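Side-chain contact in glycerol-3-phosphate dehydrogenase [NAD(P)+] (Coxiella burnetii, PDB 3K96), which probably catalyses the NAD(P)H-dependent reduction of dihydroxyacetone phosphate to sn-glycerol 3-phosphate, the key precursor for phospholipid synthesis: residues A[45-50]-A[191-196]. Residues are numbered along the deposited sequence; the frame is centred on the assembly and turned at random. Where two conformers were deposited one is given.
Sequences ALVLAR and ERLHGQ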
loop_
_atom_site.group_PDB
_atom_site.type_symbol
_atom_site.label_atom_id
_atom_site.label_comp_id
_atom_site.label_asym_id
_atom_site.label_seq_id
_atom_site.Cartn_x
_atom_site.Cartn_y
_atom_site.Cartn_z
ATOM N N ALA A 45 14.406 21.885 5.544
ATOM C CA ALA A 45 14.946 23.200 5.910
ATOM C C ALA A 45 13.864 24.259 5.823
ATOM O O ALA A 45 13.827 25.188 6.644
ATOM C CB ALA A 45 16.162 23.561 5.023
ATOM N N LEU A 46 12.964 24.119 4.836
ATOM C CA LEU A 46 11.861 25.056 4.678
ATOM C C LEU A 46 10.842 24.900 5.772
ATOM O O LEU A 46 10.321 25.883 6.278
ATOM C CB LEU A 46 11.152 24.884 3.324
ATOM C CG LEU A 46 11.891 25.370 2.094
ATOM C CD1 LEU A 46 11.173 24.939 0.826
ATOM C CD2 LEU A 46 12.038 26.900 2.190
ATOM N N VAL A 47 10.496 23.659 6.109
ATOM C CA VAL A 47 9.532 23.439 7.172
ATOM C C VAL A 47 9.972 24.176 8.441
ATOM O O VAL A 47 9.166 24.849 9.082
ATOM C CB VAL A 47 9.364 21.942 7.477
ATOM C CG1 VAL A 47 8.648 21.740 8.799
ATOM C CG2 VAL A 47 8.613 21.232 6.302
ATOM N N LEU A 48 11.243 24.037 8.805
ATOM C CA LEU A 48 11.756 24.686 10.010
ATOM C C LEU A 48 11.926 26.200 9.843
ATOM O O LEU A 48 11.496 26.966 10.696
ATOM C CB LEU A 48 13.100 24.057 10.426
ATOM C CG LEU A 48 13.062 22.549 10.734
ATOM C CD1 LEU A 48 14.447 21.990 10.981
ATOM C CD2 LEU A 48 12.138 22.253 11.902
ATOM N N ALA A 49 12.550 26.629 8.753
ATOM C CA ALA A 49 12.816 28.058 8.544
ATOM C C ALA A 49 11.514 28.872 8.455
ATOM O O ALA A 49 11.441 30.010 8.953
ATOM C CB ALA A 49 13.748 28.289 7.310
ATOM N N ARG A 50 10.469 28.273 7.878
ATOM C CA ARG A 50 9.171 28.944 7.793
ATOM C C ARG A 50 8.552 29.235 9.145
ATOM O O ARG A 50 7.714 30.126 9.261
ATOM C CB ARG A 50 8.171 28.137 6.951
ATOM C CG ARG A 50 8.419 28.247 5.457
ATOM C CD ARG A 50 7.692 27.137 4.715
ATOM N NE ARG A 50 7.894 27.200 3.275
ATOM C CZ ARG A 50 7.492 26.254 2.428
ATOM N NH1 ARG A 50 6.888 25.160 2.891
ATOM N NH2 ARG A 50 7.698 26.391 1.125
ATOM N N GLU A 191 9.277 18.852 18.794
ATOM C CA GLU A 191 8.898 20.224 19.059
ATOM C C GLU A 191 9.270 21.150 17.886
ATOM O O GLU A 191 8.490 22.014 17.515
ATOM C CB GLU A 191 9.530 20.718 20.348
ATOM C CG GLU A 191 9.035 22.112 20.715
ATOM C CD GLU A 191 9.580 22.609 22.039
ATOM O OE1 GLU A 191 10.706 22.204 22.417
ATOM O OE2 GLU A 191 8.873 23.418 22.685
ATOM N N ARG A 192 10.457 20.982 17.307
ATOM C CA ARG A 192 10.845 21.820 16.166
ATOM C C ARG A 192 10.063 21.568 14.871
ATOM O O ARG A 192 9.751 22.500 14.136
ATOM C CB ARG A 192 12.309 21.576 15.792
ATOM C CG ARG A 192 13.365 22.307 16.609
ATOM C CD ARG A 192 14.710 22.103 15.930
ATOM N NE ARG A 192 15.825 22.760 16.609
ATOM C CZ ARG A 192 16.227 24.004 16.385
ATOM N NH1 ARG A 192 15.601 24.773 15.520
ATOM N NH2 ARG A 192 17.270 24.483 17.040
ATOM N N LEU A 193 9.792 20.294 14.590
ATOM C CA LEU A 193 9.209 19.864 13.310
ATOM C C LEU A 193 7.702 19.708 13.247
ATOM O O LEU A 193 7.073 20.037 12.246
ATOM C CB LEU A 193 9.815 18.503 12.943
ATOM C CG LEU A 193 11.259 18.493 12.456
ATOM C CD1 LEU A 193 11.908 17.129 12.661
ATOM C CD2 LEU A 193 11.342 18.950 10.981
ATOM N N HIS A 194 7.140 19.161 14.309
ATOM C CA HIS A 194 5.734 18.889 14.348
ATOM C C HIS A 194 4.883 20.126 14.192
ATOM O O HIS A 194 5.154 21.172 14.798
ATOM C CB HIS A 194 5.354 18.176 15.631
ATOM C CG HIS A 194 3.922 17.781 15.663
ATOM N ND1 HIS A 194 3.424 16.753 14.895
ATOM C CD2 HIS A 194 2.871 18.296 16.341
ATOM C CE1 HIS A 194 2.127 16.635 15.117
ATOM N NE2 HIS A 194 1.766 17.564 15.988
ATOM N N GLY A 195 3.858 20.007 13.369
ATOM C CA GLY A 195 2.972 21.110 13.132
ATOM C C GLY A 195 1.792 20.707 12.303
ATOM O O GLY A 195 1.703 19.578 11.822
ATOM N N GLN A 196 0.859 21.631 12.183
ATOM C CA GLN A 196 -0.375 21.458 11.421
ATOM C C GLN A 196 -0.368 20.492 10.199
ATOM O O GLN A 196 -1.023 19.459 10.260
ATOM C CB GLN A 196 -0.929 22.848 11.052
ATOM C CG GLN A 196 0.139 23.914 10.712
ATOM C CD GLN A 196 1.048 24.293 11.899
ATOM O OE1 GLN A 196 0.732 24.029 13.061
ATOM N NE2 GLN A 196 2.180 24.913 11.595
#
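R192 meets L48 through its CB, 4.0 Å from L48 CD2, while its extended chain takes the flat guanidinium to H30, where NH2 hydrogen-bonds to the carbonyl oxygen. On the far side of the 45-50 segment, the R50 guanidinium has L46 CB over the centre of one face, 3.9 Å above the plane, and R50 NH2 hydrogen-bonds to A169 O. The last turns of helices 39-49 and 183-193 meet here in the Rossmann-type dinucleotide-binding domain. The first of these helices carries W40, a predicted NADPH-binding residue, at its start.

The side-chain contacts are apolar, and no hydrogen bond crosses between the segments. L48 and L193 form the centre, their side chains crossing at a slant with the two CD2 methyls 3.5 Å apart. In both leucines CG lies beside the backbone N and opposite the carbonyl carbon (chi1 -60° in L48, -74° in L193), which brings the branched ends toward one another although neither CB is aimed directly across. L48 CD2 also lies 3.9 Å from L193 CG. The same CD2 comes within 3.3 Å of R192 O, a carbonyl oxygen in the final turn of its helix that accepts a hydrogen bond from Q53 NE2. I32 of strand 32-35 touches the side chains of both L48 and R192, tying the two helix ends to one strand of the central sheet. V47 completes the contact at its partly exposed margin: with CG1 held anti to the backbone N (chi1 165°), that methyl lies 4.5 Å from L193 CD2 and 4.2 Å from L193 O.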